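PDB 5JBD: inactive glucansucrase from Lactobacillus reuteri, which belongs to glycoside hydrolase family 70, carries a calcium ion and combines a TIM barrel with an antiparallel beta domain. Local coordinates for residues Gln549-Ile554 / Ile596-Val601; Asn567-Thr572 / Gly611-Trp616; Asn507-Ala512 / Gly542-Met547. All coordinates share one frame; numbering follows the deposited sequence.

Contact 1 of 3, residues Gln549-Ile554 / Ile596-Val601; sequences QQSVAI and ILKVTV
The methyl CG2 of T600 lies over one face of the Q549 amide, 3.9 Å from NE2. The amide is carried there by a fully extended chain, CG anti to the backbone N (chi1 -180°), and NE2 has its hydrogen-bonding partner in E584. The two faces of the sheet differ in chemistry. One bears S551, A553, K598 and T600. K598, bent at both chi2 and chi3, curls back over this face until NZ donates to S551 OG at 3.0 Å, while its CE lies 4.0 Å from A553 CB. S551 OG also reaches a water at 3.0 Å, which bridges onward to T600 OG1. The lysine tip and the water thus join the two strands over their more solvent-accessible side. On the opposite face, V552 sits across from V599 and also reaches the next-but-one residue, V601: its CG1 meets V601 CG2 at 4.0 Å, the side chains at about a right angle, and its CG2 meets V599 CB at the same separation. The pairing is antiparallel, the axes running at 157°, and the pairs Q550-V601, V552-V599 and I554-L597 each exchange two backbone hydrogen bonds; I554 N to L597 O, for example, is 2.8 Å long and nearly straight at 175°. The apolar face turns inward to the larger antiparallel sheet: V552 and V601 rest on L510 of strand 510-515, V599 and V601 on L540 of strand 537-542, and L597 and V599 on W616 of strand 612-618.

Contact 2 of 3, residues Asn567-Thr572 / Gly611-Trp616; sequences NLIDTT and GYLGVW
L568 and I569 both direct their backbone N toward the single carbonyl of V615, which makes this a classic beta bulge. Both bonds are weak: L568 N to V615 O, at 2.9 Å, because it is strongly bent (126°), and I569 N to V615 O because it is long, 3.3 Å. The return bond from V615 N to I569 O, 2.9 Å, is sound. The bulge shifts the register by one residue between N567 and I569. Ahead of it, N567 settles on one face of the W616 indole: CB lies 3.4 Å from W616 CZ3, the amide plane is 25° from the ring plane, and N567 OD1 lies 4.0 Å above the W616 ring, offset toward its rim. Beyond the bulge, Y612 OH and D570 OD1 make a weak bond at 2.7 Å, with carboxylate and ring planes perpendicular. The same OD1 accepts from T571 N, while OD2 takes N567 ND2 as well as S583 and N585, so several donors fix the rotation of this buried carboxylate. T571 holds OG1 beside its own backbone N (chi1 -54°), from where it donates to L613 O at 2.7 Å, in the carbonyl plane and on a lone pair. I569 and V615 pair on the face away from N567 and W616. L568, turned toward the partner strand by the bulge, lays CD2 3.8 Å from V615 CG1 and continues onto T488 and A492 of helix 483-496. Strands 564-571 and 612-618 pair within a curled antiparallel sheet that includes 510-515 and 537-542, consistent with the beta-sandwich domain C of this superfamily.

Contact 3 of 3, residues Asn507-Ala512 / Gly542-Met547; sequences NNNLLA and GNDSNM
An Asx turn lies on each side of this contact, where the type I turn N507-L510, linking strands 501-505 and 510-515, meets the loop that leaves strand 537-542. In the first turn N507 OD1 accepts from N509 N at 2.9 Å, in the carbonyl plane, and in the second D544 OD1 accepts from N546 N at 3.0 Å, from above the carboxylate plane. Between them, N543 N donates to N509 O at 3.2 Å, the main polar tie across the contact. A weaker one runs from N507 ND2 to M547 SD at 3.5 Å, with a nearly straight N-H...S angle of 169°. M547 is extended as far as SD and bends there (chi3 74°), and the sulfur also lies 4.0 Å from L510 CB. L510 and G542 form an antiparallel non-hydrogen-bonded pair, L510 CA and G542 CA 4.1 Å apart, with L510 CD1 3.6 Å from G542 N. N509 CB meets D544 CB at 3.8 Å. N543 ND2 donates to V352 O. Around this junction, L510 and M547 both press on V601 of strand 596-605, L510 also touches V552 of strand 550-555, and L511 packs on helix 364-367.

How the contacts relate
Contact 1 is a separate two-stranded sheet, 550-555 with 596-605, packed on the larger antiparallel sheet that contacts 2 and 3 both reach. All three lie well away from the middle of the chain, with centres about 37 to 45 Å from it. The centres of contacts 1 and 2 are about 12 Å apart, as are those of contacts 1 and 3; contacts 2 and 3 are about 13 Å apart. V601 CG1 lies 3.5 Å from Y612 CE2, joining contacts 1 and 2. Contacts 2 and 3 probably share a backbone hydrogen bond from G542 N to Y612 O, 2.9 Å long, while a weak one from N507 ND2 to Q550 OE1 ties contact 3 to contact 1. None of the calcium ligands, E237, D243, N287 and N751, belongs to these segments.

Contact 1 of 3, residues Gln549-Ile554 / Ile596-Val601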
ATOM      1  N   GLN A 549     -31.643 -20.125  25.835  1.00 33.30           N
ATOM      2  CA  GLN A 549     -32.808 -19.764  25.035  1.00 32.47           C
ATOM      3  C   GLN A 549     -33.733 -18.868  25.845  1.00 31.57           C
ATOM      4  O   GLN A 549     -33.940 -19.105  27.046  1.00 30.04           O
ATOM      5  CB  GLN A 549     -33.557 -21.000  24.520  1.00 33.10           C
ATOM      6  CG  GLN A 549     -34.782 -20.678  23.668  1.00 33.16           C
ATOM      7  CD  GLN A 549     -35.317 -21.909  22.951  1.00 35.33           C
ATOM      8  OE1 GLN A 549     -35.894 -22.803  23.570  1.00 33.27           O
ATOM      9  NE2 GLN A 549     -35.151 -21.945  21.639  1.00 34.74           N
ATOM     10  N   GLN A 550     -34.288 -17.859  25.172  1.00 29.93           N
ATOM     11  CA  GLN A 550     -35.158 -16.863  25.798  1.00 30.29           C
ATOM     12  C   GLN A 550     -35.944 -16.070  24.772  1.00 30.31           C
ATOM     13  O   GLN A 550     -35.597 -16.052  23.587  1.00 30.01           O
ATOM     14  CB  GLN A 550     -34.329 -15.884  26.635  1.00 29.98           C
ATOM     15  CG  GLN A 550     -33.431 -14.940  25.817  1.00 29.92           C
ATOM     16  CD  GLN A 550     -32.312 -14.360  26.654  1.00 31.07           C
ATOM     17  OE1 GLN A 550     -32.446 -13.272  27.203  1.00 30.50           O
ATOM     18  NE2 GLN A 550     -31.223 -15.116  26.806  1.00 33.42           N
ATOM     19  N   SER A 551     -36.970 -15.383  25.254  1.00 30.14           N
ATOM     20  CA  SER A 551     -37.732 -14.430  24.461  1.00 32.13           C
ATOM     21  C   SER A 551     -37.167 -13.017  24.686  1.00 31.29           C
ATOM     22  O   SER A 551     -36.690 -12.724  25.776  1.00 30.20           O
ATOM     23  CB  SER A 551     -39.193 -14.483  24.873  1.00 35.25           C
ATOM     24  OG  SER A 551     -39.980 -13.636  24.061  1.00 42.34           O
ATOM     25  N   VAL A 552     -37.191 -12.180  23.643  1.00 30.09           N
ATOM     26  CA  VAL A 552     -36.750 -10.786  23.731  1.00 29.29           C
ATOM     27  C   VAL A 552     -37.761  -9.875  23.050  1.00 28.73           C
ATOM     28  O   VAL A 552     -38.450 -10.300  22.127  1.00 28.53           O
ATOM     29  CB  VAL A 552     -35.359 -10.568  23.097  1.00 30.01           C
ATOM     30  CG1 VAL A 552     -34.303 -11.342  23.878  1.00 32.34           C
ATOM     31  CG2 VAL A 552     -35.334 -10.988  21.632  1.00 29.72           C
ATOM     32  N   ALA A 553     -37.804  -8.613  23.488  1.00 27.18           N
ATOM     33  CA  ALA A 553     -38.746  -7.625  22.974  1.00 28.61           C
ATOM     34  C   ALA A 553     -37.963  -6.518  22.257  1.00 29.29           C
ATOM     35  O   ALA A 553     -37.173  -5.824  22.894  1.00 28.40           O
ATOM     36  CB  ALA A 553     -39.557  -7.038  24.119  1.00 29.49           C
ATOM     37  N   ILE A 554     -38.179  -6.382  20.946  1.00 27.77           N
ATOM     38  CA  ILE A 554     -37.485  -5.387  20.108  1.00 28.41           C
ATOM     39  C   ILE A 554     -38.409  -4.204  19.837  1.00 26.25           C
ATOM     40  O   ILE A 554     -39.522  -4.392  19.374  1.00 26.75           O
ATOM     41  CB  ILE A 554     -37.080  -5.971  18.726  1.00 27.87           C
ATOM     42  CG1 ILE A 554     -36.436  -7.351  18.869  1.00 30.17           C
ATOM     43  CG2 ILE A 554     -36.164  -5.000  17.972  1.00 27.83           C
ATOM     44  CD1 ILE A 554     -35.298  -7.413  19.862  1.00 30.73           C
ATOM     45  N   ILE A 596     -43.764  -3.230  19.293  1.00 30.37           N
ATOM     46  CA  ILE A 596     -42.821  -4.184  19.890  1.00 30.28           C
ATOM     47  C   ILE A 596     -42.879  -5.513  19.150  1.00 29.59           C
ATOM     48  O   ILE A 596     -43.958  -6.058  18.954  1.00 31.31           O
ATOM     49  CB  ILE A 596     -43.119  -4.434  21.390  1.00 29.95           C
ATOM     50  CG1 ILE A 596     -43.115  -3.116  22.165  1.00 31.12           C
ATOM     51  CG2 ILE A 596     -42.109  -5.410  21.985  1.00 31.13           C
ATOM     52  CD1 ILE A 596     -41.842  -2.294  22.026  1.00 32.00           C
ATOM     53  N   LEU A 597     -41.716  -6.029  18.754  1.00 30.04           N
ATOM     54  CA  LEU A 597     -41.605  -7.347  18.132  1.00 31.08           C
ATOM     55  C   LEU A 597     -41.014  -8.366  19.118  1.00 30.89           C
ATOM     56  O   LEU A 597     -39.937  -8.149  19.668  1.00 30.75           O
ATOM     57  CB  LEU A 597     -40.729  -7.268  16.873  1.00 30.99           C
ATOM     58  CG  LEU A 597     -40.813  -8.477  15.941  1.00 31.32           C
ATOM     59  CD1 LEU A 597     -42.166  -8.517  15.250  1.00 32.76           C
ATOM     60  CD2 LEU A 597     -39.684  -8.458  14.920  1.00 33.45           C
ATOM     61  N   LYS A 598     -41.715  -9.483  19.299  1.00 33.00           N
ATOM     62  CA  LYS A 598     -41.338 -10.549  20.238  1.00 34.86           C
ATOM     63  C   LYS A 598     -40.614 -11.654  19.489  1.00 32.27           C
ATOM     64  O   LYS A 598     -41.183 -12.247  18.584  1.00 32.93           O
ATOM     65  CB  LYS A 598     -42.616 -11.159  20.892  1.00 38.86           C
ATOM     66  CG  LYS A 598     -43.030 -10.547  22.240  1.00 47.55           C
ATOM     67  CD  LYS A 598     -42.393 -11.320  23.402  1.00 56.40           C
ATOM     68  CE  LYS A 598     -41.716 -10.405  24.401  1.00 57.31           C
ATOM     69  NZ  LYS A 598     -40.896 -11.157  25.384  1.00 61.05           N
ATOM     70  N   VAL A 599     -39.388 -11.964  19.889  1.00 29.10           N
ATOM     71  CA  VAL A 599     -38.551 -12.895  19.136  1.00 29.94           C
ATOM     72  C   VAL A 599     -37.931 -13.911  20.095  1.00 29.18           C
ATOM     73  O   VAL A 599     -37.570 -13.560  21.222  1.00 28.93           O
ATOM     74  CB  VAL A 599     -37.420 -12.126  18.376  1.00 29.36           C
ATOM     75  CG1 VAL A 599     -36.558 -13.081  17.563  1.00 29.81           C
ATOM     76  CG2 VAL A 599     -38.006 -11.053  17.456  1.00 29.99           C
ATOM     77  N   THR A 600     -37.780 -15.149  19.628  1.00 29.07           N
ATOM     78  CA  THR A 600     -37.061 -16.192  20.365  1.00 29.35           C
ATOM     79  C   THR A 600     -35.633 -16.387  19.862  1.00 29.57           C
ATOM     80  O   THR A 600     -35.411 -16.533  18.658  1.00 29.38           O
ATOM     81  CB  THR A 600     -37.807 -17.543  20.283  1.00 31.87           C
ATOM     82  OG1 THR A 600     -39.144 -17.358  20.723  1.00 30.22           O
ATOM     83  CG2 THR A 600     -37.142 -18.605  21.151  1.00 32.09           C
ATOM     84  N   VAL A 601     -34.678 -16.429  20.798  1.00 28.20           N
ATOM     85  CA  VAL A 601     -33.251 -16.483  20.486  1.00 28.58           C
ATOM     86  C   VAL A 601     -32.521 -17.447  21.405  1.00 29.18           C
ATOM     87  O   VAL A 601     -32.994 -17.733  22.499  1.00 29.72           O
ATOM     88  CB  VAL A 601     -32.603 -15.081  20.618  1.00 28.18           C
ATOM     89  CG1 VAL A 601     -33.273 -14.086  19.662  1.00 28.66           C
ATOM     90  CG2 VAL A 601     -32.658 -14.555  22.049  1.00 27.89           C
TER
HETATM   91  O   HOH W   1     -40.716 -15.008  21.476  1.00 39.60           O

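Contact 2 of 3, residues Asn567-Thr572 / Gly611-Trp616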
ATOM      1  N   ASN A 567     -38.871 -12.650   8.289  1.00 28.91           N
ATOM      2  CA  ASN A 567     -37.662 -13.234   8.849  1.00 28.32           C
ATOM      3  C   ASN A 567     -36.614 -13.333   7.738  1.00 28.50           C
ATOM      4  O   ASN A 567     -36.492 -14.362   7.060  1.00 28.77           O
ATOM      5  CB  ASN A 567     -37.998 -14.626   9.413  1.00 29.44           C
ATOM      6  CG  ASN A 567     -36.888 -15.213  10.258  1.00 30.29           C
ATOM      7  OD1 ASN A 567     -35.774 -14.720  10.279  1.00 29.49           O
ATOM      8  ND2 ASN A 567     -37.206 -16.298  10.974  1.00 32.01           N
ATOM      9  N   LEU A 568     -35.852 -12.261   7.557  1.00 29.24           N
ATOM     10  CA  LEU A 568     -34.859 -12.201   6.477  1.00 28.30           C
ATOM     11  C   LEU A 568     -33.717 -13.192   6.670  1.00 29.64           C
ATOM     12  O   LEU A 568     -33.348 -13.913   5.735  1.00 31.28           O
ATOM     13  CB  LEU A 568     -34.274 -10.798   6.358  1.00 29.30           C
ATOM     14  CG  LEU A 568     -33.404 -10.549   5.112  1.00 29.68           C
ATOM     15  CD1 LEU A 568     -34.287 -10.271   3.910  1.00 30.56           C
ATOM     16  CD2 LEU A 568     -32.469  -9.381   5.349  1.00 30.01           C
ATOM     17  N   ILE A 569     -33.123 -13.181   7.857  1.00 27.97           N
ATOM     18  CA  ILE A 569     -32.074 -14.132   8.230  1.00 27.84           C
ATOM     19  C   ILE A 569     -32.335 -14.593   9.659  1.00 27.49           C
ATOM     20  O   ILE A 569     -32.600 -13.770  10.525  1.00 26.38           O
ATOM     21  CB  ILE A 569     -30.661 -13.506   8.183  1.00 27.34           C
ATOM     22  CG1 ILE A 569     -30.354 -12.950   6.784  1.00 28.55           C
ATOM     23  CG2 ILE A 569     -29.602 -14.532   8.604  1.00 27.33           C
ATOM     24  CD1 ILE A 569     -29.028 -12.224   6.682  1.00 28.53           C
ATOM     25  N   ASP A 570     -32.218 -15.898   9.897  1.00 28.28           N
ATOM     26  CA  ASP A 570     -32.287 -16.477  11.242  1.00 28.37           C
ATOM     27  C   ASP A 570     -31.194 -17.546  11.350  1.00 28.42           C
ATOM     28  O   ASP A 570     -30.686 -18.032  10.332  1.00 27.31           O
ATOM     29  CB  ASP A 570     -33.683 -17.067  11.504  1.00 29.62           C
ATOM     30  CG  ASP A 570     -34.084 -17.071  12.998  1.00 29.46           C
ATOM     31  OD1 ASP A 570     -33.218 -16.922  13.888  1.00 28.97           O
ATOM     32  OD2 ASP A 570     -35.291 -17.255  13.278  1.00 31.38           O
ATOM     33  N   THR A 571     -30.824 -17.893  12.580  1.00 28.30           N
ATOM     34  CA  THR A 571     -29.753 -18.862  12.833  1.00 28.40           C
ATOM     35  C   THR A 571     -30.340 -20.267  13.062  1.00 29.35           C
ATOM     36  O   THR A 571     -31.371 -20.407  13.724  1.00 30.56           O
ATOM     37  CB  THR A 571     -28.885 -18.413  14.031  1.00 27.75           C
ATOM     38  OG1 THR A 571     -28.405 -17.078  13.800  1.00 26.73           O
ATOM     39  CG2 THR A 571     -27.706 -19.320  14.234  1.00 27.89           C
ATOM     40  N   THR A 572     -29.656 -21.285  12.523  1.00 29.78           N
ATOM     41  CA  THR A 572     -29.985 -22.713  12.739  1.00 30.37           C
ATOM     42  C   THR A 572     -28.776 -23.420  13.344  1.00 31.41           C
ATOM     43  O   THR A 572     -27.688 -22.847  13.412  1.00 28.87           O
ATOM     44  CB  THR A 572     -30.336 -23.436  11.417  1.00 30.89           C
ATOM     45  OG1 THR A 572     -29.166 -23.502  10.591  1.00 31.80           O
ATOM     46  CG2 THR A 572     -31.460 -22.722  10.678  1.00 30.26           C
ATOM     47  N   GLY A 611     -22.715 -17.484  18.630  1.00 25.92           N
ATOM     48  CA  GLY A 611     -23.625 -16.559  19.308  1.00 26.85           C
ATOM     49  C   GLY A 611     -24.990 -16.612  18.635  1.00 25.99           C
ATOM     50  O   GLY A 611     -25.592 -17.687  18.549  1.00 26.22           O
ATOM     51  N   TYR A 612     -25.458 -15.478  18.123  1.00 25.19           N
ATOM     52  CA  TYR A 612     -26.746 -15.430  17.423  1.00 24.54           C
ATOM     53  C   TYR A 612     -26.756 -14.355  16.357  1.00 23.64           C
ATOM     54  O   TYR A 612     -26.140 -13.296  16.538  1.00 23.02           O
ATOM     55  CB  TYR A 612     -27.888 -15.169  18.409  1.00 24.64           C
ATOM     56  CG  TYR A 612     -29.275 -15.172  17.756  1.00 24.93           C
ATOM     57  CD1 TYR A 612     -29.898 -16.369  17.393  1.00 25.04           C
ATOM     58  CD2 TYR A 612     -29.940 -13.969  17.464  1.00 24.43           C
ATOM     59  CE1 TYR A 612     -31.145 -16.375  16.775  1.00 24.93           C
ATOM     60  CE2 TYR A 612     -31.185 -13.966  16.849  1.00 23.69           C
ATOM     61  CZ  TYR A 612     -31.789 -15.169  16.514  1.00 25.50           C
ATOM     62  OH  TYR A 612     -33.033 -15.161  15.911  1.00 25.54           O
ATOM     63  N   LEU A 613     -27.493 -14.614  15.268  1.00 23.95           N
ATOM     64  CA  LEU A 613     -27.794 -13.605  14.243  1.00 24.17           C
ATOM     65  C   LEU A 613     -29.252 -13.705  13.822  1.00 24.95           C
ATOM     66  O   LEU A 613     -29.734 -14.795  13.477  1.00 28.27           O
ATOM     67  CB  LEU A 613     -26.882 -13.754  13.002  1.00 24.15           C
ATOM     68  CG  LEU A 613     -27.151 -12.768  11.842  1.00 24.34           C
ATOM     69  CD1 LEU A 613     -27.023 -11.306  12.294  1.00 23.36           C
ATOM     70  CD2 LEU A 613     -26.237 -13.053  10.660  1.00 23.81           C
ATOM     71  N   GLY A 614     -29.954 -12.571  13.846  1.00 23.02           N
ATOM     72  CA  GLY A 614     -31.304 -12.478  13.292  1.00 23.21           C
ATOM     73  C   GLY A 614     -31.526 -11.132  12.619  1.00 22.75           C
ATOM     74  O   GLY A 614     -31.066 -10.117  13.128  1.00 24.00           O
ATOM     75  N   VAL A 615     -32.248 -11.115  11.501  1.00 22.33           N
ATOM     76  CA  VAL A 615     -32.585  -9.866  10.816  1.00 23.06           C
ATOM     77  C   VAL A 615     -34.048  -9.850  10.362  1.00 23.49           C
ATOM     78  O   VAL A 615     -34.515 -10.818   9.710  1.00 24.37           O
ATOM     79  CB  VAL A 615     -31.653  -9.628   9.608  1.00 23.32           C
ATOM     80  CG1 VAL A 615     -31.935  -8.254   8.985  1.00 25.00           C
ATOM     81  CG2 VAL A 615     -30.202  -9.745  10.041  1.00 22.00           C
ATOM     82  N   TRP A 616     -34.750  -8.759  10.685  1.00 22.64           N
ATOM     83  CA  TRP A 616     -36.183  -8.587  10.369  1.00 24.30           C
ATOM     84  C   TRP A 616     -36.409  -7.336   9.540  1.00 24.79           C
ATOM     85  O   TRP A 616     -35.856  -6.278   9.864  1.00 24.94           O
ATOM     86  CB  TRP A 616     -37.018  -8.480  11.658  1.00 25.75           C
ATOM     87  CG  TRP A 616     -36.932  -9.738  12.472  1.00 26.77           C
ATOM     88  CD1 TRP A 616     -36.022 -10.028  13.433  1.00 26.92           C
ATOM     89  CD2 TRP A 616     -37.749 -10.898  12.328  1.00 28.85           C
ATOM     90  NE1 TRP A 616     -36.231 -11.295  13.922  1.00 28.46           N
ATOM     91  CE2 TRP A 616     -37.288 -11.853  13.258  1.00 28.38           C
ATOM     92  CE3 TRP A 616     -38.836 -11.226  11.496  1.00 30.63           C
ATOM     93  CZ2 TRP A 616     -37.872 -13.118  13.388  1.00 29.86           C
ATOM     94  CZ3 TRP A 616     -39.422 -12.490  11.628  1.00 30.95           C
ATOM     95  CH2 TRP A 616     -38.930 -13.421  12.563  1.00 30.03           C
TER

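Contact 3 of 3, residues Asn507-Ala512 / Gly542-Met547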
ATOM      1  N   ASN A 507     -29.568  -8.531  26.708  1.00 24.71           N
ATOM      2  CA  ASN A 507     -28.993  -9.171  27.890  1.00 25.40           C
ATOM      3  C   ASN A 507     -27.515  -8.846  27.830  1.00 25.06           C
ATOM      4  O   ASN A 507     -27.131  -8.060  26.979  1.00 26.36           O
ATOM      5  CB  ASN A 507     -29.316 -10.688  27.944  1.00 26.48           C
ATOM      6  CG  ASN A 507     -28.723 -11.477  26.773  1.00 27.48           C
ATOM      7  OD1 ASN A 507     -27.586 -11.249  26.360  1.00 26.69           O
ATOM      8  ND2 ASN A 507     -29.502 -12.419  26.242  1.00 28.05           N
ATOM      9  N   ASN A 508     -26.674  -9.437  28.678  1.00 26.40           N
ATOM     10  CA  ASN A 508     -25.274  -8.999  28.746  1.00 27.30           C
ATOM     11  C   ASN A 508     -24.462  -9.272  27.471  1.00 27.64           C
ATOM     12  O   ASN A 508     -23.448  -8.610  27.251  1.00 26.47           O
ATOM     13  CB  ASN A 508     -24.545  -9.598  29.961  1.00 30.31           C
ATOM     14  CG  ASN A 508     -23.244  -8.853  30.302  1.00 32.65           C
ATOM     15  OD1 ASN A 508     -23.159  -7.616  30.190  1.00 32.98           O
ATOM     16  ND2 ASN A 508     -22.211  -9.611  30.679  1.00 33.95           N
ATOM     17  N   ASN A 509     -24.918 -10.209  26.634  1.00 26.60           N
ATOM     18  CA  ASN A 509     -24.188 -10.588  25.425  1.00 28.02           C
ATOM     19  C   ASN A 509     -24.987 -10.508  24.124  1.00 27.54           C
ATOM     20  O   ASN A 509     -24.545 -11.044  23.114  1.00 26.86           O
ATOM     21  CB  ASN A 509     -23.630 -12.006  25.605  1.00 29.36           C
ATOM     22  CG  ASN A 509     -22.815 -12.142  26.871  1.00 31.31           C
ATOM     23  OD1 ASN A 509     -21.825 -11.441  27.063  1.00 33.31           O
ATOM     24  ND2 ASN A 509     -23.259 -12.998  27.769  1.00 31.34           N
ATOM     25  N   LEU A 510     -26.116  -9.796  24.123  1.00 24.96           N
ATOM     26  CA  LEU A 510     -26.989  -9.724  22.949  1.00 23.97           C
ATOM     27  C   LEU A 510     -27.527  -8.312  22.799  1.00 23.68           C
ATOM     28  O   LEU A 510     -27.999  -7.734  23.778  1.00 22.44           O
ATOM     29  CB  LEU A 510     -28.151 -10.704  23.116  1.00 25.15           C
ATOM     30  CG  LEU A 510     -29.262 -10.746  22.047  1.00 25.36           C
ATOM     31  CD1 LEU A 510     -28.788 -11.479  20.801  1.00 25.76           C
ATOM     32  CD2 LEU A 510     -30.482 -11.434  22.618  1.00 26.39           C
ATOM     33  N   LEU A 511     -27.482  -7.765  21.578  1.00 23.23           N
ATOM     34  CA  LEU A 511     -28.113  -6.479  21.319  1.00 22.57           C
ATOM     35  C   LEU A 511     -29.024  -6.480  20.105  1.00 22.13           C
ATOM     36  O   LEU A 511     -28.939  -7.373  19.249  1.00 22.84           O
ATOM     37  CB  LEU A 511     -27.056  -5.386  21.231  1.00 24.37           C
ATOM     38  CG  LEU A 511     -26.125  -5.254  20.027  1.00 25.88           C
ATOM     39  CD1 LEU A 511     -26.838  -4.752  18.772  1.00 24.89           C
ATOM     40  CD2 LEU A 511     -25.003  -4.293  20.397  1.00 26.47           C
ATOM     41  N   ALA A 512     -29.893  -5.470  20.064  1.00 20.45           N
ATOM     42  CA  ALA A 512     -30.767  -5.164  18.932  1.00 19.31           C
ATOM     43  C   ALA A 512     -30.364  -3.808  18.372  1.00 20.03           C
ATOM     44  O   ALA A 512     -30.255  -2.817  19.126  1.00 20.25           O
ATOM     45  CB  ALA A 512     -32.226  -5.153  19.372  1.00 19.70           C
ATOM     46  N   GLY A 542     -25.748 -11.600  18.901  1.00 26.81           N
ATOM     47  CA  GLY A 542     -25.169 -12.081  20.168  1.00 26.78           C
ATOM     48  C   GLY A 542     -23.820 -12.737  19.947  1.00 27.59           C
ATOM     49  O   GLY A 542     -23.578 -13.282  18.870  1.00 27.94           O
ATOM     50  N   ASN A 543     -22.923 -12.638  20.931  1.00 27.08           N
ATOM     51  CA  ASN A 543     -21.564 -13.187  20.802  1.00 26.60           C
ATOM     52  C   ASN A 543     -21.234 -14.255  21.861  1.00 26.03           C
ATOM     53  O   ASN A 543     -20.061 -14.524  22.123  1.00 26.45           O
ATOM     54  CB  ASN A 543     -20.515 -12.062  20.819  1.00 26.03           C
ATOM     55  CG  ASN A 543     -20.316 -11.435  22.194  1.00 25.94           C
ATOM     56  OD1 ASN A 543     -21.117 -11.623  23.100  1.00 25.08           O
ATOM     57  ND2 ASN A 543     -19.214 -10.693  22.348  1.00 26.51           N
ATOM     58  N   ASP A 544     -22.259 -14.851  22.462  1.00 27.21           N
ATOM     59  CA  ASP A 544     -22.085 -15.950  23.431  1.00 28.63           C
ATOM     60  C   ASP A 544     -22.756 -17.196  22.857  1.00 30.16           C
ATOM     61  O   ASP A 544     -23.984 -17.296  22.809  1.00 29.29           O
ATOM     62  CB  ASP A 544     -22.670 -15.572  24.805  1.00 30.46           C
ATOM     63  CG  ASP A 544     -22.675 -16.734  25.804  1.00 30.81           C
ATOM     64  OD1 ASP A 544     -21.995 -17.760  25.591  1.00 30.52           O
ATOM     65  OD2 ASP A 544     -23.371 -16.612  26.820  1.00 30.82           O
ATOM     66  N   SER A 545     -21.926 -18.148  22.429  1.00 33.19           N
ATOM     67  CA  SER A 545     -22.394 -19.368  21.776  1.00 35.24           C
ATOM     68  C   SER A 545     -23.140 -20.330  22.711  1.00 36.91           C
ATOM     69  O   SER A 545     -23.776 -21.264  22.236  1.00 38.23           O
ATOM     70  CB  SER A 545     -21.202 -20.084  21.124  1.00 36.83           C
ATOM     71  OG  SER A 545     -20.218 -20.444  22.087  1.00 38.73           O
ATOM     72  N   ASN A 546     -23.064 -20.090  24.024  1.00 36.56           N
ATOM     73  CA  ASN A 546     -23.799 -20.856  25.031  1.00 38.29           C
ATOM     74  C   ASN A 546     -25.027 -20.128  25.610  1.00 36.08           C
ATOM     75  O   ASN A 546     -25.645 -20.617  26.557  1.00 35.49           O
ATOM     76  CB  ASN A 546     -22.843 -21.250  26.173  1.00 39.95           C
ATOM     77  CG  ASN A 546     -21.664 -22.081  25.685  1.00 42.37           C
ATOM     78  OD1 ASN A 546     -20.512 -21.757  25.945  1.00 43.44           O
ATOM     79  ND2 ASN A 546     -21.955 -23.141  24.950  1.00 43.74           N
ATOM     80  N   MET A 547     -25.397 -18.984  25.027  1.00 34.37           N
ATOM     81  CA  MET A 547     -26.515 -18.177  25.514  1.00 32.83           C
ATOM     82  C   MET A 547     -27.767 -19.025  25.663  1.00 34.07           C
ATOM     83  O   MET A 547     -28.140 -19.758  24.747  1.00 31.69           O
ATOM     84  CB  MET A 547     -26.787 -16.993  24.569  1.00 32.55           C
ATOM     85  CG  MET A 547     -27.882 -16.039  25.029  1.00 31.96           C
ATOM     86  SD  MET A 547     -28.105 -14.658  23.894  1.00 29.98           S
ATOM     87  CE  MET A 547     -28.954 -15.496  22.551  1.00 31.09           C
TER